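L-lactate dehydrogenase (Trichomonas vaginalis, PDB 5A1T) probably catalyses the NAD-dependent interconversion of L-lactate and pyruvate, using a fold of the malate dehydrogenase type. Local coordinates at residues Q95-L100 / R228-L233; I128-N133 / G184-S189; S152-L157 / T245-Q250. All coordinates share one frame; numbering follows the deposited sequence.

All three contacts touch one bound oxamic acid, yet each handles it with different chemistry. Contact 1 is the partly buried one: a loop meets helix 214-236 through an arginine, a tryptophan and a bridging water. Contact 2 is buried and polar, its centre about 10 Å from that of contact 1, and it touches contact 1 where Glu-188 meets Trp-230. Contact 3, the nearest of the three to the centre of the chain, is also buried but mainly apolar, and joins strand 151-154 and the start of helix 156-170 to helix 242-257, which follows helix 214-236. Contacts 2 and 3 use successive elements, helix 132-141 and strand 151-154, and both touch the nicotinamide cofactor.

Contact 1 of 3, residues Q95-L100 / R228-L233; sequences QVRADL and RAWDIL. With OXM (oxamic acid), chain D.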
loop_
_atom_site.group_PDB
_atom_site.type_symbol
_atom_site.label_atom_id
_atom_site.label_comp_id
_atom_site.label_asym_id
_atom_site.label_seq_id
_atom_site.Cartn_x
_atom_site.Cartn_y
_atom_site.Cartn_z
ATOM N N GLN A 95 -5.897 22.246 -13.573
ATOM C CA GLN A 95 -7.320 21.923 -13.537
ATOM C C GLN A 95 -7.799 21.586 -12.131
ATOM O O GLN A 95 -7.003 21.254 -11.254
ATOM C CB GLN A 95 -7.625 20.750 -14.467
ATOM C CG GLN A 95 -7.525 21.080 -15.939
ATOM C CD GLN A 95 -8.056 19.959 -16.810
ATOM O OE1 GLN A 95 -7.846 18.780 -16.521
ATOM N NE2 GLN A 95 -8.756 20.321 -17.876
ATOM N N VAL A 96 -9.112 21.683 -11.932
ATOM C CA VAL A 96 -9.755 21.208 -10.713
ATOM C C VAL A 96 -10.550 19.950 -11.038
ATOM O O VAL A 96 -10.664 19.570 -12.201
ATOM C CB VAL A 96 -10.684 22.274 -10.092
ATOM C CG1 VAL A 96 -9.883 23.498 -9.685
ATOM C CG2 VAL A 96 -11.798 22.657 -11.058
ATOM N N ARG A 97 -11.098 19.312 -10.010
ATOM C CA ARG A 97 -11.813 18.049 -10.176
ATOM C C ARG A 97 -12.961 18.149 -11.182
ATOM O O ARG A 97 -13.219 17.211 -11.933
ATOM C CB ARG A 97 -12.356 17.573 -8.828
ATOM C CG ARG A 97 -11.291 17.343 -7.762
ATOM C CD ARG A 97 -11.931 16.898 -6.458
ATOM N NE ARG A 97 -10.974 16.782 -5.359
ATOM C CZ ARG A 97 -10.624 17.782 -4.554
ATOM N NH1 ARG A 97 -11.138 18.995 -4.716
ATOM N NH2 ARG A 97 -9.749 17.569 -3.579
ATOM N N ALA A 98 -13.645 19.288 -11.195
ATOM C CA ALA A 98 -14.813 19.473 -12.049
ATOM C C ALA A 98 -14.445 19.540 -13.533
ATOM O O ALA A 98 -15.309 19.396 -14.397
ATOM C CB ALA A 98 -15.564 20.729 -11.641
ATOM N N ASP A 99 -13.166 19.759 -13.828
ATOM C CA ASP A 99 -12.708 19.843 -15.213
ATOM C C ASP A 99 -12.679 18.474 -15.890
ATOM O O ASP A 99 -12.505 18.383 -17.105
ATOM C CB ASP A 99 -11.314 20.479 -15.282
ATOM C CG ASP A 99 -11.322 21.953 -14.918
ATOM O OD1 ASP A 99 -12.275 22.662 -15.303
ATOM O OD2 ASP A 99 -10.370 22.404 -14.244
ATOM N N LEU A 100 -12.845 17.413 -15.104
ATOM C CA LEU A 100 -12.822 16.054 -15.638
ATOM C C LEU A 100 -14.197 15.589 -16.113
ATOM O O LEU A 100 -14.334 14.478 -16.625
ATOM C CB LEU A 100 -12.290 15.080 -14.583
ATOM C CG LEU A 100 -10.772 15.017 -14.408
ATOM C CD1 LEU A 100 -10.424 14.184 -13.190
ATOM C CD2 LEU A 100 -10.097 14.445 -15.648
ATOM N N ARG A 228 -5.898 21.392 0.238
ATOM C CA ARG A 228 -4.954 20.325 0.567
ATOM C C ARG A 228 -4.575 19.459 -0.636
ATOM O O ARG A 228 -3.397 19.181 -0.855
ATOM C CB ARG A 228 -5.537 19.439 1.670
ATOM C CG ARG A 228 -4.594 18.353 2.181
ATOM C CD ARG A 228 -3.340 18.937 2.821
ATOM N NE ARG A 228 -2.601 17.926 3.572
ATOM C CZ ARG A 228 -1.547 18.177 4.342
ATOM N NH1 ARG A 228 -1.091 19.416 4.474
ATOM N NH2 ARG A 228 -0.948 17.185 4.986
ATOM N N ALA A 229 -5.573 19.048 -1.413
ATOM C CA ALA A 229 -5.352 18.159 -2.553
ATOM C C ALA A 229 -4.339 18.730 -3.539
ATOM O O ALA A 229 -3.581 17.986 -4.165
ATOM C CB ALA A 229 -6.662 17.886 -3.261
ATOM N N TRP A 230 -4.334 20.051 -3.677
ATOM C CA TRP A 230 -3.429 20.713 -4.603
ATOM C C TRP A 230 -2.068 20.949 -3.958
ATOM O O TRP A 230 -1.070 21.144 -4.654
ATOM C CB TRP A 230 -4.033 22.033 -5.079
ATOM C CG TRP A 230 -5.464 21.897 -5.506
ATOM C CD1 TRP A 230 -6.507 22.699 -5.144
ATOM C CD2 TRP A 230 -6.012 20.885 -6.361
ATOM N NE1 TRP A 230 -7.668 22.256 -5.729
ATOM C CE2 TRP A 230 -7.392 21.143 -6.479
ATOM C CE3 TRP A 230 -5.471 19.787 -7.041
ATOM C CZ2 TRP A 230 -8.239 20.346 -7.248
ATOM C CZ3 TRP A 230 -6.313 18.998 -7.805
ATOM C CH2 TRP A 230 -7.682 19.282 -7.902
ATOM N N ASP A 231 -2.028 20.926 -2.630
ATOM C CA ASP A 231 -0.768 21.070 -1.913
ATOM C C ASP A 231 0.027 19.769 -2.028
ATOM O O ASP A 231 1.252 19.793 -2.166
ATOM C CB ASP A 231 -1.016 21.437 -0.446
ATOM C CG ASP A 231 0.145 22.201 0.177
ATOM O OD1 ASP A 231 1.024 22.685 -0.564
ATOM O OD2 ASP A 231 0.169 22.331 1.419
ATOM N N ILE A 232 -0.673 18.639 -1.984
ATOM C CA ILE A 232 -0.041 17.346 -2.236
ATOM C C ILE A 232 0.467 17.307 -3.672
ATOM O O ILE A 232 1.576 16.846 -3.932
ATOM C CB ILE A 232 -1.017 16.162 -1.983
ATOM C CG1 ILE A 232 -1.124 15.862 -0.486
ATOM C CG2 ILE A 232 -0.551 14.883 -2.683
ATOM C CD1 ILE A 232 -1.961 16.844 0.282
ATOM N N LEU A 233 -0.349 17.801 -4.601
ATOM C CA LEU A 233 0.015 17.813 -6.014
ATOM C C LEU A 233 1.293 18.609 -6.248
ATOM O O LEU A 233 2.149 18.206 -7.035
ATOM C CB LEU A 233 -1.127 18.392 -6.854
ATOM C CG LEU A 233 -0.853 18.564 -8.351
ATOM C CD1 LEU A 233 -0.423 17.253 -8.992
ATOM C CD2 LEU A 233 -2.083 19.114 -9.049
HETATM C C1 OXM D . -8.228 14.703 -4.744
HETATM N N1 OXM D . -7.361 14.696 -5.866
HETATM O O1 OXM D . -9.427 14.585 -4.900
HETATM C C2 OXM D . -7.660 14.852 -3.349
HETATM O O2 OXM D . -6.444 14.601 -3.134
HETATM O O3 OXM D . -8.405 15.220 -2.404
HETATM O O HOH W 1 -8.519 19.310 -1.382
#
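Val-96 and Trp-230 mark the nearest approach of the two backbones, 8.8 Å between their CA atoms, where a loop entering a short 3-10 turn passes alongside helix 214-236. That separation is bridged by side chains. The indole of Trp-230 extends its six-membered ring to the loop, so that CZ2 and CH2 lie against the backbone of Val-96, while Gln-95 O sits above one face, toward the rim, 3.9 Å from Trp-230 CH2. On the five-membered ring, NE1 is hydrogen-bonded to Glu-188. Arg-97 leaves its backbone with CG beside the N (chi1 -60°) and runs extended as far as NE, which carries its guanidinium past the indole and on to the ligand. The two flat groups cross at a slant, their planes 40° apart, and Trp-230 CZ2 lies over one guanidinium face, 4.1 Å from Arg-97 NH1. This is the substrate-covering loop of the lactate and malate dehydrogenase family, lying between strand 82-85 and helix 101-118 and facing a helix of the C-terminal domain. Arg-97 grips oxamic acid at two points: NE gives a nearly straight bond to OXM O1 (2.7 Å, 165°) at the guanidinium edge, and NH2 reaches the carboxylate at OXM O3 (3.0 Å). The O1 bond would probably help to polarise the corresponding carbonyl of a substrate. Packing beside this grip is tight, for Ala-229 CB stands 3.1 Å from Arg-97 NH2 and also abuts the carboxylate carbon. Helix 214-236 is kinked here, and the N of Ala-229 lacks a bond to the preceding turn; a water accepts from it at 3.0 Å and from Arg-97 NH2 at 3.1 Å. On the same helix, Arg-228 forms salt bridges with Asp-58 and Glu-57 of the second subunit.

Contact 2 of 3, residues I128-N133 / G184-S189; sequences IGNPDN and GNHGES. With NAI (1,4-dihydronicotinamide adenine dinucleotide), chain C; OXM (oxamic acid), chain D.
His-186, its CG opposite the backbone N (chi1 179°), sends its imidazole past Asp-132 to the oxamic acid, while Asn-133, with CG beside its own N (chi1 -71°), turns its amide oxygen back to the main chain of His-186. The site is the catalytic centre of the lactate/malate dehydrogenase fold, where the NAD-binding domain meets the C-terminal domain and His-186 is the predicted proton acceptor, with ND1 bonded to Asp-158 as in the family's His-Asp pair. Asn-133 OD1 accepts from His-186 N at 3.0 Å, the donor lying well above the carbonyl plane, and Asn-133 ND2 makes a weak bond to Gly-184 O and is also bonded to Val-284 O. This second-shell asparagine thereby helps to hold the backbone that carries the histidine. Asp-132 OD1 lies 3.4 Å from His-186 CB and reaches the ring near its plane, on the CD2 side; the carboxylate is turned steeply against the ring. Just before the cis peptide to Pro-131, Asn-130 N donates to the nicotinamide ribose at NAI O3D (3.1 Å). At the far end of the imidazole, His-186 NE2 donates to OXM O1 at 2.8 Å in a bent bond (139°).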
loop_
_atom_site.group_PDB
_atom_site.type_symbol
_atom_site.label_atom_id
_atom_site.label_comp_id
_atom_site.label_asym_id
_atom_site.label_seq_id
_atom_site.Cartn_x
_atom_site.Cartn_y
_atom_site.Cartn_z
ATOM N N ILE A 128 -14.685 6.803 -6.533
ATOM C CA ILE A 128 -13.469 7.511 -6.166
ATOM C C ILE A 128 -13.077 8.481 -7.273
ATOM O O ILE A 128 -12.735 9.627 -6.999
ATOM C CB ILE A 128 -12.314 6.526 -5.882
ATOM C CG1 ILE A 128 -12.711 5.582 -4.740
ATOM C CG2 ILE A 128 -11.034 7.281 -5.529
ATOM C CD1 ILE A 128 -11.731 4.465 -4.463
ATOM N N GLY A 129 -13.146 8.025 -8.522
ATOM C CA GLY A 129 -12.765 8.849 -9.659
ATOM C C GLY A 129 -13.471 10.191 -9.696
ATOM O O GLY A 129 -14.692 10.261 -9.564
ATOM N N ASN A 130 -12.697 11.259 -9.877
ATOM C CA ASN A 130 -13.238 12.613 -9.840
ATOM C C ASN A 130 -13.866 13.049 -11.163
ATOM O O ASN A 130 -13.414 12.632 -12.231
ATOM C CB ASN A 130 -12.146 13.613 -9.462
ATOM C CG ASN A 130 -11.686 13.464 -8.026
ATOM O OD1 ASN A 130 -10.491 13.334 -7.754
ATOM N ND2 ASN A 130 -12.632 13.491 -7.097
ATOM N N PRO A 131 -14.915 13.890 -11.101
ATOM C CA PRO A 131 -15.593 14.372 -9.889
ATOM C C PRO A 131 -16.477 13.281 -9.288
ATOM O O PRO A 131 -17.468 12.903 -9.908
ATOM C CB PRO A 131 -16.425 15.548 -10.400
ATOM C CG PRO A 131 -16.706 15.213 -11.813
ATOM C CD PRO A 131 -15.498 14.482 -12.319
ATOM N N ASP A 132 -16.128 12.786 -8.104
ATOM C CA ASP A 132 -16.711 11.541 -7.613
ATOM C C ASP A 132 -18.152 11.697 -7.141
ATOM O O ASP A 132 -18.964 10.794 -7.345
ATOM C CB ASP A 132 -15.846 10.955 -6.490
ATOM C CG ASP A 132 -15.765 11.853 -5.274
ATOM O OD1 ASP A 132 -16.034 13.064 -5.396
ATOM O OD2 ASP A 132 -15.414 11.336 -4.193
ATOM N N ASN A 133 -18.478 12.827 -6.521
ATOM C CA ASN A 133 -19.865 13.097 -6.157
ATOM C C ASN A 133 -20.743 13.068 -7.400
ATOM O O ASN A 133 -21.799 12.440 -7.413
ATOM C CB ASN A 133 -20.002 14.449 -5.453
ATOM C CG ASN A 133 -19.417 14.444 -4.058
ATOM O OD1 ASN A 133 -18.203 14.349 -3.880
ATOM N ND2 ASN A 133 -20.279 14.564 -3.056
ATOM N N GLY A 184 -21.112 18.082 1.804
ATOM C CA GLY A 184 -21.308 18.422 0.406
ATOM C C GLY A 184 -20.354 17.778 -0.578
ATOM O O GLY A 184 -20.113 16.573 -0.544
ATOM N N ASN A 185 -19.813 18.603 -1.466
ATOM C CA ASN A 185 -19.006 18.121 -2.576
ATOM C C ASN A 185 -17.557 17.872 -2.187
ATOM O O ASN A 185 -16.961 18.648 -1.441
ATOM C CB ASN A 185 -19.058 19.127 -3.726
ATOM C CG ASN A 185 -18.448 18.590 -5.006
ATOM O OD1 ASN A 185 -18.225 17.388 -5.150
ATOM N ND2 ASN A 185 -18.181 19.484 -5.947
ATOM N N HIS A 186 -16.995 16.779 -2.690
ATOM C CA HIS A 186 -15.557 16.579 -2.633
ATOM C C HIS A 186 -14.947 17.445 -3.723
ATOM O O HIS A 186 -14.464 16.944 -4.737
ATOM C CB HIS A 186 -15.184 15.107 -2.819
ATOM C CG HIS A 186 -13.708 14.850 -2.801
ATOM N ND1 HIS A 186 -12.910 15.174 -1.727
ATOM C CD2 HIS A 186 -12.887 14.306 -3.732
ATOM C CE1 HIS A 186 -11.659 14.838 -1.993
ATOM N NE2 HIS A 186 -11.618 14.310 -3.203
ATOM N N GLY A 187 -15.007 18.758 -3.516
ATOM C CA GLY A 187 -14.518 19.716 -4.489
ATOM C C GLY A 187 -14.093 21.005 -3.820
ATOM O O GLY A 187 -13.944 21.059 -2.598
ATOM N N GLU A 188 -13.901 22.046 -4.624
ATOM C CA GLU A 188 -13.456 23.342 -4.123
ATOM C C GLU A 188 -14.407 23.884 -3.061
ATOM O O GLU A 188 -13.989 24.598 -2.149
ATOM C CB GLU A 188 -13.339 24.348 -5.272
ATOM C CG GLU A 188 -12.399 23.919 -6.389
ATOM C CD GLU A 188 -10.977 23.695 -5.908
ATOM O OE1 GLU A 188 -10.313 24.686 -5.531
ATOM O OE2 GLU A 188 -10.527 22.529 -5.901
ATOM N N SER A 189 -15.683 23.530 -3.181
ATOM C CA SER A 189 -16.721 24.070 -2.312
ATOM C C SER A 189 -16.940 23.237 -1.052
ATOM O O SER A 189 -17.908 23.464 -0.327
ATOM C CB SER A 189 -18.040 24.174 -3.081
ATOM O OG SER A 189 -18.528 22.888 -3.424
HETATM P PA NAI C . -4.535 7.291 -12.945
HETATM O O1A NAI C . -4.607 8.135 -14.195
HETATM O O2A NAI C . -3.213 6.715 -12.498
HETATM O O5B NAI C . -5.564 6.060 -13.102
HETATM C C5B NAI C . -6.810 6.175 -13.786
HETATM C C4B NAI C . -7.081 4.848 -14.486
HETATM O O4B NAI C . -8.403 4.789 -15.035
HETATM C C3B NAI C . -6.112 4.623 -15.641
HETATM O O3B NAI C . -5.360 3.427 -15.406
HETATM C C2B NAI C . -6.985 4.501 -16.877
HETATM O O2B NAI C . -6.503 3.526 -17.807
HETATM C C1B NAI C . -8.323 4.092 -16.283
HETATM N N9A NAI C . -9.478 4.359 -17.179
HETATM C C8A NAI C . -9.683 5.431 -17.969
HETATM N N7A NAI C . -10.854 5.303 -18.650
HETATM C C5A NAI C . -11.408 4.128 -18.298
HETATM C C6A NAI C . -12.632 3.369 -18.633
HETATM N N6A NAI C . -13.541 3.851 -19.512
HETATM N N1A NAI C . -12.818 2.174 -18.030
HETATM C C2A NAI C . -11.938 1.665 -17.150
HETATM N N3A NAI C . -10.807 2.304 -16.806
HETATM C C4A NAI C . -10.490 3.509 -17.335
HETATM O O3 NAI C . -5.159 8.136 -11.726
HETATM P PN NAI C . -5.196 7.923 -10.132
HETATM O O1N NAI C . -4.099 8.761 -9.518
HETATM O O2N NAI C . -5.257 6.438 -9.851
HETATM O O5D NAI C . -6.608 8.596 -9.755
HETATM C C5D NAI C . -7.781 8.208 -10.469
HETATM C C4D NAI C . -8.950 9.099 -10.080
HETATM O O4D NAI C . -9.031 9.220 -8.657
HETATM C C3D NAI C . -8.799 10.511 -10.631
HETATM O O3D NAI C . -10.007 10.888 -11.299
HETATM C C2D NAI C . -8.571 11.388 -9.419
HETATM O O2D NAI C . -9.124 12.699 -9.568
HETATM C C1D NAI C . -9.265 10.590 -8.321
HETATM N N1N NAI C . -8.832 10.882 -6.942
HETATM C C2N NAI C . -9.778 10.880 -5.997
HETATM C C3N NAI C . -9.505 11.133 -4.660
HETATM C C7N NAI C . -10.556 11.143 -3.573
HETATM O O7N NAI C . -10.366 11.452 -2.409
HETATM N N7N NAI C . -11.814 10.780 -3.858
HETATM C C4N NAI C . -8.090 11.416 -4.240
HETATM C C5N NAI C . -7.148 11.395 -5.342
HETATM C C6N NAI C . -7.551 11.117 -6.637
HETATM C C1 OXM D . -8.228 14.703 -4.744
HETATM N N1 OXM D . -7.361 14.696 -5.866
HETATM O O1 OXM D . -9.427 14.585 -4.900
HETATM C C2 OXM D . -7.660 14.852 -3.349
HETATM O O2 OXM D . -6.444 14.601 -3.134
HETATM O O3 OXM D . -8.405 15.220 -2.404
#

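Contact 3 of 3, residues S152-L157 / T245-Q250; sequences SSLSML and TKAAIQ. With NAI (1,4-dihydronicotinamide adenine dinucleotide), chain C; OXM (oxamic acid), chain D.
Leu-154 and Ala-247 face each other at the place where strand 151-154 gives way to helix 156-170, and the branches of the leucine divide the work. With CG trans to its N (chi1 -172°), Leu-154 lays CD1 along the backbone of helix 242-257, 3.6 Å from Ala-247 O, and sets CD2 against the methyl of Ala-248, 3.9 Å from its CB. Ala-247 points back at the other segment, its CB set against the first turn of helix 156-170: it lies 3.6 Å from Leu-157 N and 4.0 Å from Met-156 CB. The small side chains of Ala-247 and Ala-248 permit this approach of helix to backbone, and no hydrogen bond crosses between the two segments. Further along, Met-156 bends at both chi2 and chi3, curling its terminal methyl round to the extended Gln-250; the two side chains cross at about a right angle. Met-156 CE is almost equally distant from the three heavy atoms beyond Gln-250 CG, the shortest reach being 3.7 Å to Gln-250 NE2. From the opposite side of the amide plane Lys-246 NZ donates to Gln-250 OE1 (2.8 Å), and Asn-160 also bonds that oxygen. Lys-246 NZ has a further partner in Cys-59 O of the second subunit, which puts this end of the contact near the dimer interface. The other end faces the ligands. Leu-157 CD2 lies 3.4 Å from the carboxamide oxygen NAI O7N and 3.6 Å from OXM O3, and Leu-154 CD2 lies near NAI N7N. Leucines from the last parallel strand of the Rossmann-type sheet and from the helix after it, backed by alanines of a C-terminal-domain helix, thus form an apolar wall of the nicotinamide pocket in this lactate/malate dehydrogenase fold.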
loop_
_atom_site.group_PDB
_atom_site.type_symbol
_atom_site.label_atom_id
_atom_site.label_comp_id
_atom_site.label_asym_id
_atom_site.label_seq_id
_atom_site.Cartn_x
_atom_site.Cartn_y
_atom_site.Cartn_z
ATOM N N SER A 152 -22.285 5.345 -3.268
ATOM C CA SER A 152 -21.746 6.388 -2.405
ATOM C C SER A 152 -20.432 6.899 -2.992
ATOM O O SER A 152 -19.805 6.210 -3.795
ATOM C CB SER A 152 -21.534 5.867 -0.982
ATOM O OG SER A 152 -20.553 4.847 -0.954
ATOM N N SER A 153 -20.028 8.105 -2.599
ATOM C CA SER A 153 -18.771 8.692 -3.068
ATOM C C SER A 153 -17.841 8.983 -1.896
ATOM O O SER A 153 -18.288 9.136 -0.760
ATOM C CB SER A 153 -19.036 9.973 -3.865
ATOM O OG SER A 153 -19.583 10.988 -3.043
ATOM N N LEU A 154 -16.546 9.071 -2.184
ATOM C CA LEU A 154 -15.530 9.163 -1.140
ATOM C C LEU A 154 -15.254 10.601 -0.711
ATOM O O LEU A 154 -14.848 11.434 -1.519
ATOM C CB LEU A 154 -14.229 8.513 -1.615
ATOM C CG LEU A 154 -13.134 8.359 -0.557
ATOM C CD1 LEU A 154 -13.569 7.395 0.538
ATOM C CD2 LEU A 154 -11.830 7.893 -1.194
ATOM N N SER A 155 -15.476 10.874 0.572
ATOM C CA SER A 155 -15.170 12.175 1.161
ATOM C C SER A 155 -14.324 12.017 2.422
ATOM O O SER A 155 -13.959 13.003 3.058
ATOM C CB SER A 155 -16.456 12.936 1.490
ATOM O OG SER A 155 -17.085 13.411 0.316
ATOM N N MET A 156 -14.018 10.775 2.781
ATOM C CA MET A 156 -13.305 10.496 4.021
ATOM C C MET A 156 -11.848 10.957 3.995
ATOM O O MET A 156 -11.222 11.094 5.047
ATOM C CB MET A 156 -13.364 9.001 4.334
ATOM C CG MET A 156 -14.565 8.605 5.174
ATOM S SD MET A 156 -14.588 9.432 6.777
ATOM C CE MET A 156 -13.104 8.769 7.533
ATOM N N LEU A 157 -11.301 11.190 2.806
ATOM C CA LEU A 157 -9.958 11.745 2.710
ATOM C C LEU A 157 -9.972 13.168 3.260
ATOM O O LEU A 157 -9.035 13.594 3.936
ATOM C CB LEU A 157 -9.453 11.729 1.267
ATOM C CG LEU A 157 -8.064 12.329 1.032
ATOM C CD1 LEU A 157 -7.007 11.601 1.845
ATOM C CD2 LEU A 157 -7.710 12.299 -0.448
ATOM N N THR A 245 -6.636 5.790 -0.928
ATOM C CA THR A 245 -6.761 4.340 -0.891
ATOM C C THR A 245 -7.160 3.910 0.516
ATOM O O THR A 245 -8.044 3.075 0.697
ATOM C CB THR A 245 -5.446 3.641 -1.292
ATOM O OG1 THR A 245 -5.075 4.039 -2.617
ATOM C CG2 THR A 245 -5.603 2.131 -1.250
ATOM N N LYS A 246 -6.500 4.502 1.507
ATOM C CA LYS A 246 -6.777 4.214 2.908
ATOM C C LYS A 246 -8.196 4.640 3.268
ATOM O O LYS A 246 -8.927 3.904 3.931
ATOM C CB LYS A 246 -5.759 4.925 3.806
ATOM C CG LYS A 246 -5.842 4.560 5.278
ATOM C CD LYS A 246 -6.775 5.486 6.051
ATOM C CE LYS A 246 -6.767 5.159 7.532
ATOM N NZ LYS A 246 -7.685 6.041 8.306
ATOM N N ALA A 247 -8.574 5.835 2.825
ATOM C CA ALA A 247 -9.908 6.366 3.085
ATOM C C ALA A 247 -10.979 5.506 2.426
ATOM O O ALA A 247 -12.053 5.300 2.992
ATOM C CB ALA A 247 -10.010 7.801 2.593
ATOM N N ALA A 248 -10.681 5.006 1.229
ATOM C CA ALA A 248 -11.637 4.207 0.467
ATOM C C ALA A 248 -11.848 2.833 1.097
ATOM O O ALA A 248 -12.963 2.314 1.107
ATOM C CB ALA A 248 -11.173 4.060 -0.973
ATOM N N ILE A 249 -10.777 2.243 1.615
ATOM C CA ILE A 249 -10.878 0.956 2.293
ATOM C C ILE A 249 -11.584 1.154 3.627
ATOM O O ILE A 249 -12.403 0.330 4.035
ATOM C CB ILE A 249 -9.488 0.313 2.505
ATOM C CG1 ILE A 249 -8.891 -0.085 1.152
ATOM C CG2 ILE A 249 -9.580 -0.916 3.413
ATOM C CD1 ILE A 249 -7.442 -0.523 1.212
ATOM N N GLN A 250 -11.268 2.256 4.297
ATOM C CA GLN A 250 -11.921 2.604 5.553
ATOM C C GLN A 250 -13.411 2.821 5.324
ATOM O O GLN A 250 -14.246 2.318 6.077
ATOM C CB GLN A 250 -11.287 3.858 6.156
ATOM C CG GLN A 250 -11.909 4.298 7.468
ATOM C CD GLN A 250 -11.212 5.503 8.062
ATOM O OE1 GLN A 250 -10.358 6.120 7.423
ATOM N NE2 GLN A 250 -11.568 5.844 9.294
HETATM P PA NAI C . -4.535 7.291 -12.945
HETATM O O1A NAI C . -4.607 8.135 -14.195
HETATM O O2A NAI C . -3.213 6.715 -12.498
HETATM O O5B NAI C . -5.564 6.060 -13.102
HETATM C C5B NAI C . -6.810 6.175 -13.786
HETATM C C4B NAI C . -7.081 4.848 -14.486
HETATM O O4B NAI C . -8.403 4.789 -15.035
HETATM C C3B NAI C . -6.112 4.623 -15.641
HETATM O O3B NAI C . -5.360 3.427 -15.406
HETATM C C2B NAI C . -6.985 4.501 -16.877
HETATM O O2B NAI C . -6.503 3.526 -17.807
HETATM C C1B NAI C . -8.323 4.092 -16.283
HETATM N N9A NAI C . -9.478 4.359 -17.179
HETATM C C8A NAI C . -9.683 5.431 -17.969
HETATM N N7A NAI C . -10.854 5.303 -18.650
HETATM C C5A NAI C . -11.408 4.128 -18.298
HETATM C C6A NAI C . -12.632 3.369 -18.633
HETATM N N6A NAI C . -13.541 3.851 -19.512
HETATM N N1A NAI C . -12.818 2.174 -18.030
HETATM C C2A NAI C . -11.938 1.665 -17.150
HETATM N N3A NAI C . -10.807 2.304 -16.806
HETATM C C4A NAI C . -10.490 3.509 -17.335
HETATM O O3 NAI C . -5.159 8.136 -11.726
HETATM P PN NAI C . -5.196 7.923 -10.132
HETATM O O1N NAI C . -4.099 8.761 -9.518
HETATM O O2N NAI C . -5.257 6.438 -9.851
HETATM O O5D NAI C . -6.608 8.596 -9.755
HETATM C C5D NAI C . -7.781 8.208 -10.469
HETATM C C4D NAI C . -8.950 9.099 -10.080
HETATM O O4D NAI C . -9.031 9.220 -8.657
HETATM C C3D NAI C . -8.799 10.511 -10.631
HETATM O O3D NAI C . -10.007 10.888 -11.299
HETATM C C2D NAI C . -8.571 11.388 -9.419
HETATM O O2D NAI C . -9.124 12.699 -9.568
HETATM C C1D NAI C . -9.265 10.590 -8.321
HETATM N N1N NAI C . -8.832 10.882 -6.942
HETATM C C2N NAI C . -9.778 10.880 -5.997
HETATM C C3N NAI C . -9.505 11.133 -4.660
HETATM C C7N NAI C . -10.556 11.143 -3.573
HETATM O O7N NAI C . -10.366 11.452 -2.409
HETATM N N7N NAI C . -11.814 10.780 -3.858
HETATM C C4N NAI C . -8.090 11.416 -4.240
HETATM C C5N NAI C . -7.148 11.395 -5.342
HETATM C C6N NAI C . -7.551 11.117 -6.637
HETATM C C1 OXM D . -8.228 14.703 -4.744
HETATM N N1 OXM D . -7.361 14.696 -5.866
HETATM O O1 OXM D . -9.427 14.585 -4.900
HETATM C C2 OXM D . -7.660 14.852 -3.349
HETATM O O2 OXM D . -6.444 14.601 -3.134
HETATM O O3 OXM D . -8.405 15.220 -2.404
#